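Local coordinates for Acarbose/maltose binding protein GacH (Streptomyces glaucescens, PDB 3K01), which serves as the extracellular solute receptor of an ABC transporter, binding acarbose and an acarbose homolog and probably maltose as well, at residues P111-G116 and G131-V136; L143-N148 and M256-P261; V157-S162 and G280-P285. All blocks are in the same frame, centred on the assembly; numbering follows the deposited sequence.

Contact 1: P111-G116 and G131-V136; sequences PALDDG and GKTYAV
L113 reaches from the loop 111-116 to strand 132-148 and meets T133 and V136 with the two methyls of its isobutyl group. Its CB leaves the backbone neither toward the strand nor away from it; with CG anti to the carbonyl carbon (chi1 -57°), the side chain then swings across so that the fork faces the strand. CD1 comes to 4.0 Å from CG2 of T133, the two side chains approaching tip to tip. CD2 lies 3.9 Å from the same T133 CG2 and 3.7 Å from CG1 of V136, whose side chain the leucine crosses obliquely. The strand it touches is the long one that pairs with strand 293-302, in a sheet whose parts lie on both sides of the chain's centre, consistent with the two-lobed fold of bacterial solute-binding proteins. The hydroxyl of T133 is engaged by R128, while its methyl CG2 serves the apolar side of the residue. V136 CG1 also sits 3.7 Å from O of A112, an apolar carbon beside a carbonyl rather than a hydrogen bond. A112 and V136 both pack on V316, so helix 309-320 covers this edge of the contact.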
ATOM      1  N   PRO A 111     -21.680   9.323  13.833  1.00 10.06           N
ATOM      2  CA  PRO A 111     -20.632   9.976  14.622  1.00 10.96           C
ATOM      3  C   PRO A 111     -19.257   9.376  14.345  1.00 10.83           C
ATOM      4  O   PRO A 111     -18.252   9.878  14.848  1.00 13.55           O
ATOM      5  CB  PRO A 111     -21.051   9.682  16.064  1.00 11.95           C
ATOM      6  CG  PRO A 111     -22.530   9.535  15.995  1.00 13.81           C
ATOM      7  CD  PRO A 111     -22.818   8.898  14.666  1.00 10.43           C
ATOM      8  N   ALA A 112     -19.115   8.300  13.565  1.00 10.39           N
ATOM      9  CA  ALA A 112     -17.784   7.722  13.278  1.00  9.49           C
ATOM     10  C   ALA A 112     -16.857   8.654  12.498  1.00  9.96           C
ATOM     11  O   ALA A 112     -15.670   8.556  12.560  1.00 10.43           O
ATOM     12  CB  ALA A 112     -17.919   6.393  12.523  1.00  9.52           C
ATOM     13  N   LEU A 113     -17.436   9.530  11.705  1.00 10.47           N
ATOM     14  CA  LEU A 113     -16.719  10.313  10.739  1.00 11.13           C
ATOM     15  C   LEU A 113     -16.351  11.690  11.268  1.00 10.48           C
ATOM     16  O   LEU A 113     -15.773  12.423  10.612  1.00  9.64           O
ATOM     17  CB  LEU A 113     -17.536  10.412   9.408  1.00 10.82           C
ATOM     18  CG  LEU A 113     -17.918   9.095   8.723  1.00 10.50           C
ATOM     19  CD1 LEU A 113     -18.503   9.386   7.390  1.00 14.69           C
ATOM     20  CD2 LEU A 113     -16.685   8.176   8.577  1.00 18.30           C
ATOM     21  N   ASP A 114     -16.586  11.953  12.502  1.00 18.98           N
ATOM     22  CA  ASP A 114     -16.316  13.298  13.065  1.00 18.97           C
ATOM     23  C   ASP A 114     -14.911  13.903  12.793  1.00 19.09           C
ATOM     24  O   ASP A 114     -14.823  15.105  12.673  1.00 17.03           O
ATOM     25  CB  ASP A 114     -16.599  13.334  14.579  1.00 19.46           C
ATOM     26  CG  ASP A 114     -18.065  13.067  14.930  1.00 17.05           C
ATOM     27  OD1 ASP A 114     -18.947  13.437  14.124  1.00 20.63           O
ATOM     28  OD2 ASP A 114     -18.315  12.478  16.012  1.00 20.91           O
ATOM     29  N   ASP A 115     -13.845  13.138  12.618  1.00 23.73           N
ATOM     30  CA  ASP A 115     -12.624  13.817  12.177  1.00 24.28           C
ATOM     31  C   ASP A 115     -12.460  13.717  10.664  1.00 25.81           C
ATOM     32  O   ASP A 115     -12.200  12.628  10.150  1.00 22.31           O
ATOM     33  CB  ASP A 115     -11.399  13.228  12.880  1.00 27.06           C
ATOM     34  CG  ASP A 115     -11.340  13.596  14.350  1.00 28.14           C
ATOM     35  OD1 ASP A 115     -12.068  14.523  14.763  1.00 23.62           O
ATOM     36  OD2 ASP A 115     -10.595  13.014  15.167  1.00 24.37           O
ATOM     37  N   GLY A 116     -12.603  14.828   9.933  1.00 23.15           N
ATOM     38  CA  GLY A 116     -12.990  14.641   8.529  1.00 22.32           C
ATOM     39  C   GLY A 116     -12.063  14.908   7.329  1.00 22.64           C
ATOM     40  O   GLY A 116     -11.760  13.986   6.571  1.00 23.65           O
ATOM     41  N   GLY A 131     -20.189   5.317  -3.580  1.00 13.94           N
ATOM     42  CA  GLY A 131     -20.807   6.537  -3.079  1.00 14.24           C
ATOM     43  C   GLY A 131     -21.151   6.534  -1.603  1.00 13.09           C
ATOM     44  O   GLY A 131     -21.785   7.496  -1.142  1.00 14.67           O
ATOM     45  N   LYS A 132     -20.744   5.504  -0.843  1.00 12.30           N
ATOM     46  CA  LYS A 132     -20.940   5.493   0.617  1.00 11.67           C
ATOM     47  C   LYS A 132     -19.624   5.222   1.324  1.00 10.81           C
ATOM     48  O   LYS A 132     -18.709   4.640   0.742  1.00 10.30           O
ATOM     49  CB  LYS A 132     -21.981   4.466   1.047  1.00 12.31           C
ATOM     50  CG  LYS A 132     -23.410   4.805   0.571  1.00 14.35           C
ATOM     51  CD  LYS A 132     -24.405   3.758   1.007  1.00 19.00           C
ATOM     52  CE  LYS A 132     -25.826   4.126   0.594  1.00 22.83           C
ATOM     53  NZ  LYS A 132     -26.708   2.941   0.782  1.00 25.74           N
ATOM     54  N   THR A 133     -19.524   5.644   2.577  1.00  9.93           N
ATOM     55  CA  THR A 133     -18.294   5.474   3.362  1.00  8.86           C
ATOM     56  C   THR A 133     -18.454   4.258   4.258  1.00  8.54           C
ATOM     57  O   THR A 133     -19.455   4.137   4.997  1.00  9.22           O
ATOM     58  CB  THR A 133     -18.086   6.712   4.236  1.00  8.82           C
ATOM     59  OG1 THR A 133     -18.081   7.867   3.393  1.00 10.17           O
ATOM     60  CG2 THR A 133     -16.766   6.630   4.987  1.00  9.43           C
ATOM     61  N   TYR A 134     -17.476   3.337   4.214  1.00  7.31           N
ATOM     62  CA  TYR A 134     -17.512   2.119   4.996  1.00  7.68           C
ATOM     63  C   TYR A 134     -16.298   1.932   5.897  1.00  7.40           C
ATOM     64  O   TYR A 134     -16.075   0.838   6.426  1.00  8.11           O
ATOM     65  CB  TYR A 134     -17.656   0.897   4.077  1.00  7.93           C
ATOM     66  CG  TYR A 134     -18.975   0.842   3.351  1.00  7.72           C
ATOM     67  CD1 TYR A 134     -20.092   0.289   3.976  1.00  7.90           C
ATOM     68  CD2 TYR A 134     -19.105   1.318   2.052  1.00  9.30           C
ATOM     69  CE1 TYR A 134     -21.320   0.226   3.313  1.00  9.78           C
ATOM     70  CE2 TYR A 134     -20.322   1.269   1.398  1.00  9.91           C
ATOM     71  CZ  TYR A 134     -21.400   0.714   2.020  1.00  9.63           C
ATOM     72  OH  TYR A 134     -22.627   0.662   1.361  1.00 13.19           O
ATOM     73  N   ALA A 135     -15.498   2.974   6.058  1.00  7.00           N
ATOM     74  CA  ALA A 135     -14.318   2.853   6.913  1.00  7.24           C
ATOM     75  C   ALA A 135     -13.849   4.227   7.303  1.00  7.14           C
ATOM     76  O   ALA A 135     -14.311   5.226   6.752  1.00  7.57           O
ATOM     77  CB  ALA A 135     -13.175   2.074   6.189  1.00  7.85           C
ATOM     78  N   VAL A 136     -12.896   4.254   8.228  1.00  7.22           N
ATOM     79  CA  VAL A 136     -12.099   5.447   8.521  1.00  7.26           C
ATOM     80  C   VAL A 136     -10.609   5.078   8.329  1.00  6.95           C
ATOM     81  O   VAL A 136     -10.203   3.954   8.601  1.00  7.89           O
ATOM     82  CB  VAL A 136     -12.327   6.015   9.945  1.00  7.16           C
ATOM     83  CG1 VAL A 136     -13.759   6.546  10.058  1.00  9.14           C
ATOM     84  CG2 VAL A 136     -12.065   4.959  11.028  1.00  9.36           C
TER

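Contact 2: L143-N148 and M256-P261; sequences LALFYN and MMVNGP
An antiparallel beta ladder joins strands 144-148 and 256-259 in the large mixed sheet, with A144 opposite N259 and F146 opposite M257 as hydrogen-bonded pairs. L145 with V258 between them and Y147 with M256 beyond are the non-hydrogen-bonded pairs. Each hydrogen-bonded pair is doubled: A144 N donates to N259 O at 2.8 Å, and N259 N returns a bond to A144 O at 2.9 Å. F146 N reaches M257 O at 2.8 Å, and M257 N answers to F146 O.

On the face bearing F146, M257 and N259, the phenyl ring is gripped from several directions. N259 CB rests over one face, 4.0 Å from the ring centroid, in a CH-pi contact offset toward the rim. M257 adopts chi1 66°, CG between its backbone N and carbonyl carbon, and the extended chain beyond brings the methyl CE to 3.6 Å from F146 CD1, while SD stands oblique to the ring, 5.4 Å from its centroid, in a Met-aromatic contact. At the ring's edge, near its plane, G260 O lies 3.4 Å from CZ. V258 points to the other face, where its CG1 meets CB of L143 at 3.7 Å.

The N259 amide is held by G260 N at OD1 and, weakly, by a bond from ND2 to M257 SD. Thus the buried backbone groups of both hydrogen-bonded pairs are satisfied, while a carbonyl oxygen at the phenyl edge probably complements its slightly positive hydrogens.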
ATOM      1  N   LEU A 143       5.064   2.251  -2.448  1.00  6.09           N
ATOM      2  CA  LEU A 143       6.399   1.871  -2.924  1.00  6.04           C
ATOM      3  C   LEU A 143       7.221   3.114  -3.188  1.00  5.80           C
ATOM      4  O   LEU A 143       6.683   4.177  -3.479  1.00  6.34           O
ATOM      5  CB  LEU A 143       6.275   1.063  -4.224  1.00  6.72           C
ATOM      6  CG  LEU A 143       5.584  -0.285  -4.127  1.00  6.36           C
ATOM      7  CD1 LEU A 143       5.491  -0.983  -5.503  1.00  7.23           C
ATOM      8  CD2 LEU A 143       6.283  -1.219  -3.118  1.00  8.41           C
ATOM      9  N   ALA A 144       8.549   2.943  -3.112  1.00  6.74           N
ATOM     10  CA  ALA A 144       9.491   4.044  -3.230  1.00  6.93           C
ATOM     11  C   ALA A 144      10.784   3.525  -3.834  1.00  6.66           C
ATOM     12  O   ALA A 144      11.040   2.325  -3.797  1.00  6.41           O
ATOM     13  CB  ALA A 144       9.765   4.657  -1.842  1.00  7.56           C
ATOM     14  N   LEU A 145      11.579   4.439  -4.390  1.00  6.08           N
ATOM     15  CA  LEU A 145      12.892   4.068  -4.920  1.00  5.90           C
ATOM     16  C   LEU A 145      13.938   4.116  -3.795  1.00  5.84           C
ATOM     17  O   LEU A 145      14.250   5.190  -3.279  1.00  7.22           O
ATOM     18  CB  LEU A 145      13.265   5.043  -6.019  1.00  6.71           C
ATOM     19  CG  LEU A 145      14.572   4.719  -6.759  1.00  7.57           C
ATOM     20  CD1 LEU A 145      14.475   3.464  -7.580  1.00  9.61           C
ATOM     21  CD2 LEU A 145      14.959   5.926  -7.612  1.00  9.04           C
ATOM     22  N   PHE A 146      14.448   2.952  -3.418  1.00  5.70           N
ATOM     23  CA  PHE A 146      15.564   2.856  -2.470  1.00  5.41           C
ATOM     24  C   PHE A 146      16.870   2.978  -3.254  1.00  6.01           C
ATOM     25  O   PHE A 146      17.003   2.432  -4.353  1.00  6.23           O
ATOM     26  CB  PHE A 146      15.594   1.480  -1.804  1.00  6.24           C
ATOM     27  CG  PHE A 146      14.535   1.229  -0.765  1.00  5.39           C
ATOM     28  CD1 PHE A 146      14.884   0.562   0.391  1.00  6.11           C
ATOM     29  CD2 PHE A 146      13.187   1.564  -0.941  1.00  6.22           C
ATOM     30  CE1 PHE A 146      13.954   0.241   1.371  1.00  6.24           C
ATOM     31  CE2 PHE A 146      12.244   1.262   0.050  1.00  6.90           C
ATOM     32  CZ  PHE A 146      12.647   0.607   1.215  1.00  6.72           C
ATOM     33  N   TYR A 147      17.854   3.669  -2.700  1.00  5.96           N
ATOM     34  CA  TYR A 147      19.134   3.797  -3.382  1.00  5.81           C
ATOM     35  C   TYR A 147      20.296   3.727  -2.398  1.00  6.05           C
ATOM     36  O   TYR A 147      20.205   4.132  -1.236  1.00  6.05           O
ATOM     37  CB  TYR A 147      19.211   5.065  -4.260  1.00  6.40           C
ATOM     38  CG  TYR A 147      18.996   6.376  -3.558  1.00  6.57           C
ATOM     39  CD1 TYR A 147      17.707   6.872  -3.344  1.00  7.08           C
ATOM     40  CD2 TYR A 147      20.095   7.145  -3.142  1.00  7.53           C
ATOM     41  CE1 TYR A 147      17.516   8.087  -2.720  1.00  9.00           C
ATOM     42  CE2 TYR A 147      19.903   8.345  -2.524  1.00  9.05           C
ATOM     43  CZ  TYR A 147      18.617   8.806  -2.324  1.00  8.71           C
ATOM     44  OH  TYR A 147      18.402  10.023  -1.690  1.00 11.31           O
ATOM     45  N   ASN A 148      21.405   3.191  -2.899  1.00  5.47           N
ATOM     46  CA  ASN A 148      22.671   3.106  -2.191  1.00  5.29           C
ATOM     47  C   ASN A 148      23.405   4.420  -2.419  1.00  6.19           C
ATOM     48  O   ASN A 148      23.864   4.721  -3.525  1.00  5.63           O
ATOM     49  CB  ASN A 148      23.447   1.914  -2.767  1.00  5.91           C
ATOM     50  CG  ASN A 148      24.761   1.629  -2.048  1.00  5.54           C
ATOM     51  OD1 ASN A 148      25.132   0.426  -1.835  1.00  8.98           O
ATOM     52  ND2 ASN A 148      25.497   2.664  -1.737  1.00  3.96           N
ATOM     53  N   MET A 256      19.907   0.283  -6.749  1.00  5.41           N
ATOM     54  CA  MET A 256      18.533   0.775  -6.538  1.00  5.91           C
ATOM     55  C   MET A 256      17.564  -0.368  -6.571  1.00  5.76           C
ATOM     56  O   MET A 256      17.788  -1.348  -7.272  1.00  5.33           O
ATOM     57  CB  MET A 256      18.159   1.770  -7.640  1.00  6.25           C
ATOM     58  CG  MET A 256      19.025   3.026  -7.627  1.00  7.07           C
ATOM     59  SD  MET A 256      18.612   4.239  -8.901  1.00  8.45           S
ATOM     60  CE  MET A 256      19.487   3.502 -10.308  1.00 11.57           C
ATOM     61  N   MET A 257      16.443  -0.210  -5.870  1.00  5.44           N
ATOM     62  CA  MET A 257      15.315  -1.158  -5.989  1.00  5.66           C
ATOM     63  C   MET A 257      14.087  -0.337  -5.649  1.00  6.08           C
ATOM     64  O   MET A 257      14.185   0.751  -5.110  1.00  6.69           O
ATOM     65  CB  MET A 257      15.425  -2.347  -5.039  1.00  6.52           C
ATOM     66  CG  MET A 257      15.321  -1.959  -3.576  1.00  7.10           C
ATOM     67  SD  MET A 257      15.221  -3.427  -2.509  1.00  7.04           S
ATOM     68  CE  MET A 257      15.322  -2.738  -0.866  1.00  8.11           C
ATOM     69  N   VAL A 258      12.908  -0.861  -5.968  1.00  7.10           N
ATOM     70  CA  VAL A 258      11.660  -0.249  -5.508  1.00  6.91           C
ATOM     71  C   VAL A 258      11.097  -1.122  -4.394  1.00  6.94           C
ATOM     72  O   VAL A 258      11.099  -2.348  -4.493  1.00  6.95           O
ATOM     73  CB  VAL A 258      10.684  -0.135  -6.670  1.00  7.84           C
ATOM     74  CG1 VAL A 258       9.281   0.283  -6.199  1.00  8.41           C
ATOM     75  CG2 VAL A 258      11.228   0.831  -7.687  1.00  8.23           C
ATOM     76  N   ASN A 259      10.664  -0.498  -3.305  1.00  6.23           N
ATOM     77  CA  ASN A 259      10.212  -1.285  -2.168  1.00  6.38           C
ATOM     78  C   ASN A 259       9.415  -0.428  -1.217  1.00  6.32           C
ATOM     79  O   ASN A 259       9.262   0.789  -1.451  1.00  6.71           O
ATOM     80  CB  ASN A 259      11.408  -1.962  -1.478  1.00  6.71           C
ATOM     81  CG  ASN A 259      11.080  -3.353  -1.002  1.00  6.67           C
ATOM     82  OD1 ASN A 259       9.939  -3.646  -0.621  1.00  6.96           O
ATOM     83  ND2 ASN A 259      12.071  -4.241  -1.052  1.00  7.78           N
ATOM     84  N   GLY A 260       8.897  -1.044  -0.158  1.00  6.48           N
ATOM     85  CA  GLY A 260       8.064  -0.322   0.794  1.00  7.13           C
ATOM     86  C   GLY A 260       8.673  -0.278   2.174  1.00  7.54           C
ATOM     87  O   GLY A 260       9.757  -0.802   2.423  1.00  7.35           O
ATOM     88  N   PRO A 261       7.972   0.357   3.123  1.00  7.15           N
ATOM     89  CA  PRO A 261       8.478   0.519   4.492  1.00  7.30           C
ATOM     90  C   PRO A 261       8.830  -0.807   5.153  1.00  8.09           C
ATOM     91  O   PRO A 261       9.751  -0.860   5.977  1.00  7.93           O
ATOM     92  CB  PRO A 261       7.305   1.203   5.218  1.00  8.35           C
ATOM     93  CG  PRO A 261       6.620   1.974   4.081  1.00  8.20           C
ATOM     94  CD  PRO A 261       6.668   1.024   2.927  1.00  7.71           C
TER

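Contact 3: V157-S162 and G280-P285; sequences VEVPGS and GVAPVP
V159 and A282 meet methyl to methyl, V159 CG1 lying 3.7 Å from A282 CB, where the loop 157-162 passes over strand 279-283. The valine has CG1 anti to its own backbone N (chi1 179°), which turns this branch to the strand. Farther along, P285 faces the backbone of the loop: P285 CB is 3.6 Å from S162 C, and P285 CA is 3.6 Å from G161 O. The serine side chain itself starts off away from P285 and its segment, so this second patch is proline against main chain rather than side chain against side chain.

Between the two patches sits a water molecule that donates to both sides. It lies 2.8 Å from O of P160 and 2.8 Å from O of P283, spending both hydrogens on the two carbonyls and joining the loop to segment 280-285.

What fixes these groups lies mostly beyond the pair. S162 is the N-cap of helix 163-177, its OG accepting from N of E165, whose OE1 in turn takes the N-H of G161; the helix start thus holds the loop backbone that P285 packs upon. G161 also shares a backbone hydrogen bond with A286, just past P285. In the sheet, A282 and G280 are bonded through their backbones to L145 and Y147 of strand 132-148, and V159 packs on the same two residues.

No direct hydrogen bond links the two segments. P160 O and P283 O are both acceptors and cannot bond each other; the water supplies a donor to each. P160, P283 and P285 have no N-H of their own to offer. The contact is therefore held by small apolar patches, and within the two segments the polar link is the water.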
ATOM      1  N   VAL A 157      26.226  10.468  -9.805  1.00 10.77           N
ATOM      2  CA  VAL A 157      24.896  10.710 -10.348  1.00 11.57           C
ATOM      3  C   VAL A 157      23.916  11.166  -9.277  1.00 12.06           C
ATOM      4  O   VAL A 157      24.085  10.851  -8.089  1.00 12.72           O
ATOM      5  CB  VAL A 157      24.327   9.466 -11.050  1.00 12.12           C
ATOM      6  CG1 VAL A 157      25.237   8.994 -12.173  1.00 12.82           C
ATOM      7  CG2 VAL A 157      24.080   8.346 -10.063  1.00 11.47           C
ATOM      8  N   GLU A 158      22.880  11.880  -9.717  1.00 12.80           N
ATOM      9  CA  GLU A 158      21.765  12.246  -8.860  1.00 12.99           C
ATOM     10  C   GLU A 158      20.769  11.099  -8.834  1.00 11.61           C
ATOM     11  O   GLU A 158      20.724  10.276  -9.745  1.00 10.27           O
ATOM     12  CB  GLU A 158      21.032  13.486  -9.389  1.00 14.77           C
ATOM     13  CG  GLU A 158      21.881  14.748  -9.580  1.00 19.98           C
ATOM     14  CD  GLU A 158      22.641  15.182  -8.340  1.00 26.67           C
ATOM     15  OE1 GLU A 158      23.792  15.665  -8.505  1.00 30.45           O
ATOM     16  OE2 GLU A 158      22.103  15.067  -7.209  1.00 29.31           O
ATOM     17  N   VAL A 159      19.950  11.061  -7.791  1.00 11.12           N
ATOM     18  CA  VAL A 159      18.839  10.113  -7.744  1.00 10.78           C
ATOM     19  C   VAL A 159      17.932  10.369  -8.951  1.00 10.15           C
ATOM     20  O   VAL A 159      17.532  11.500  -9.183  1.00 10.41           O
ATOM     21  CB  VAL A 159      17.996  10.341  -6.455  1.00 11.68           C
ATOM     22  CG1 VAL A 159      16.828   9.381  -6.404  1.00 14.07           C
ATOM     23  CG2 VAL A 159      18.889  10.234  -5.234  1.00 14.29           C
ATOM     24  N   PRO A 160      17.669   9.344  -9.773  1.00  9.16           N
ATOM     25  CA  PRO A 160      16.849   9.606 -10.963  1.00  9.15           C
ATOM     26  C   PRO A 160      15.388   9.886 -10.659  1.00  8.92           C
ATOM     27  O   PRO A 160      14.774   9.225  -9.817  1.00  9.27           O
ATOM     28  CB  PRO A 160      16.988   8.331 -11.794  1.00 10.10           C
ATOM     29  CG  PRO A 160      17.332   7.244 -10.790  1.00 10.04           C
ATOM     30  CD  PRO A 160      18.145   7.945  -9.715  1.00  9.33           C
ATOM     31  N   GLY A 161      14.827  10.832 -11.406  1.00  8.34           N
ATOM     32  CA  GLY A 161      13.442  11.229 -11.225  1.00  9.10           C
ATOM     33  C   GLY A 161      12.512  10.644 -12.274  1.00  8.28           C
ATOM     34  O   GLY A 161      11.299  10.821 -12.184  1.00  9.10           O
ATOM     35  N   SER A 162      13.063   9.965 -13.273  1.00  8.32           N
ATOM     36  CA  SER A 162      12.293   9.371 -14.362  1.00  7.66           C
ATOM     37  C   SER A 162      13.010   8.126 -14.870  1.00  7.99           C
ATOM     38  O   SER A 162      14.196   7.922 -14.602  1.00  7.57           O
ATOM     39  CB  SER A 162      12.117  10.364 -15.512  1.00  8.26           C
ATOM     40  OG  SER A 162      13.364  10.504 -16.186  1.00  8.95           O
ATOM     41  N   GLY A 280      19.178   5.803   0.971  1.00  7.24           N
ATOM     42  CA  GLY A 280      18.270   6.872   0.601  1.00  7.67           C
ATOM     43  C   GLY A 280      16.978   6.284   0.090  1.00  6.60           C
ATOM     44  O   GLY A 280      16.950   5.152  -0.447  1.00  6.65           O
ATOM     45  N   VAL A 281      15.906   7.054   0.239  1.00  7.24           N
ATOM     46  CA  VAL A 281      14.594   6.677  -0.294  1.00  6.58           C
ATOM     47  C   VAL A 281      14.002   7.884  -0.986  1.00  7.65           C
ATOM     48  O   VAL A 281      14.016   8.993  -0.428  1.00  8.84           O
ATOM     49  CB  VAL A 281      13.656   6.161   0.819  1.00  7.49           C
ATOM     50  CG1 VAL A 281      12.316   5.773   0.250  1.00  8.03           C
ATOM     51  CG2 VAL A 281      14.268   4.946   1.522  1.00  8.13           C
ATOM     52  N   ALA A 282      13.492   7.666  -2.198  1.00  6.95           N
ATOM     53  CA  ALA A 282      12.906   8.720  -3.024  1.00  7.86           C
ATOM     54  C   ALA A 282      11.578   8.202  -3.601  1.00  7.49           C
ATOM     55  O   ALA A 282      11.298   7.022  -3.555  1.00  7.10           O
ATOM     56  CB  ALA A 282      13.858   9.087  -4.147  1.00  8.21           C
ATOM     57  N   PRO A 283      10.750   9.095  -4.163  1.00  7.10           N
ATOM     58  CA  PRO A 283       9.579   8.595  -4.866  1.00  7.25           C
ATOM     59  C   PRO A 283       9.977   7.685  -6.023  1.00  7.45           C
ATOM     60  O   PRO A 283      11.086   7.812  -6.578  1.00  7.36           O
ATOM     61  CB  PRO A 283       8.911   9.878  -5.389  1.00  7.96           C
ATOM     62  CG  PRO A 283       9.379  10.945  -4.466  1.00  9.23           C
ATOM     63  CD  PRO A 283      10.804  10.566  -4.161  1.00  8.29           C
ATOM     64  N   VAL A 284       9.079   6.793  -6.413  1.00  6.65           N
ATOM     65  CA  VAL A 284       9.340   6.039  -7.634  1.00  7.12           C
ATOM     66  C   VAL A 284       9.540   7.000  -8.815  1.00  7.07           C
ATOM     67  O   VAL A 284       8.956   8.090  -8.871  1.00  7.33           O
ATOM     68  CB  VAL A 284       8.232   5.015  -7.957  1.00  7.57           C
ATOM     69  CG1 VAL A 284       8.101   3.996  -6.834  1.00  7.35           C
ATOM     70  CG2 VAL A 284       6.901   5.691  -8.260  1.00  8.23           C
ATOM     71  N   PRO A 285      10.352   6.601  -9.793  1.00  6.89           N
ATOM     72  CA  PRO A 285      10.555   7.500 -10.928  1.00  6.95           C
ATOM     73  C   PRO A 285       9.313   7.691 -11.794  1.00  7.19           C
ATOM     74  O   PRO A 285       8.493   6.778 -11.940  1.00  8.15           O
ATOM     75  CB  PRO A 285      11.681   6.826 -11.750  1.00  7.60           C
ATOM     76  CG  PRO A 285      11.627   5.416 -11.346  1.00 10.57           C
ATOM     77  CD  PRO A 285      11.169   5.380  -9.907  1.00  7.75           C
TER
HETATM   78  O   HOH W   1      12.736   9.583  -7.942  1.00 15.40           O

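Overall arrangement
Contacts 1 and 2 use the same long strand, 132-148, at places whose centres lie about 32 Å apart, on opposite sides of the chain's centre. Contact 2 is the most buried and is itself part of the sheet, relying on paired backbone bonds and an enclosed aromatic ring. Contact 1 is also largely buried, yet a loop meets the strand there mainly through aliphatic methyls, without a hydrogen bond. Contact 3 is only partly buried and trades direct bonds for a water bridge. It adjoins contact 2, with centres about 9 Å apart, since strands 254-259 and 279-283 both pair antiparallel with strand 132-148.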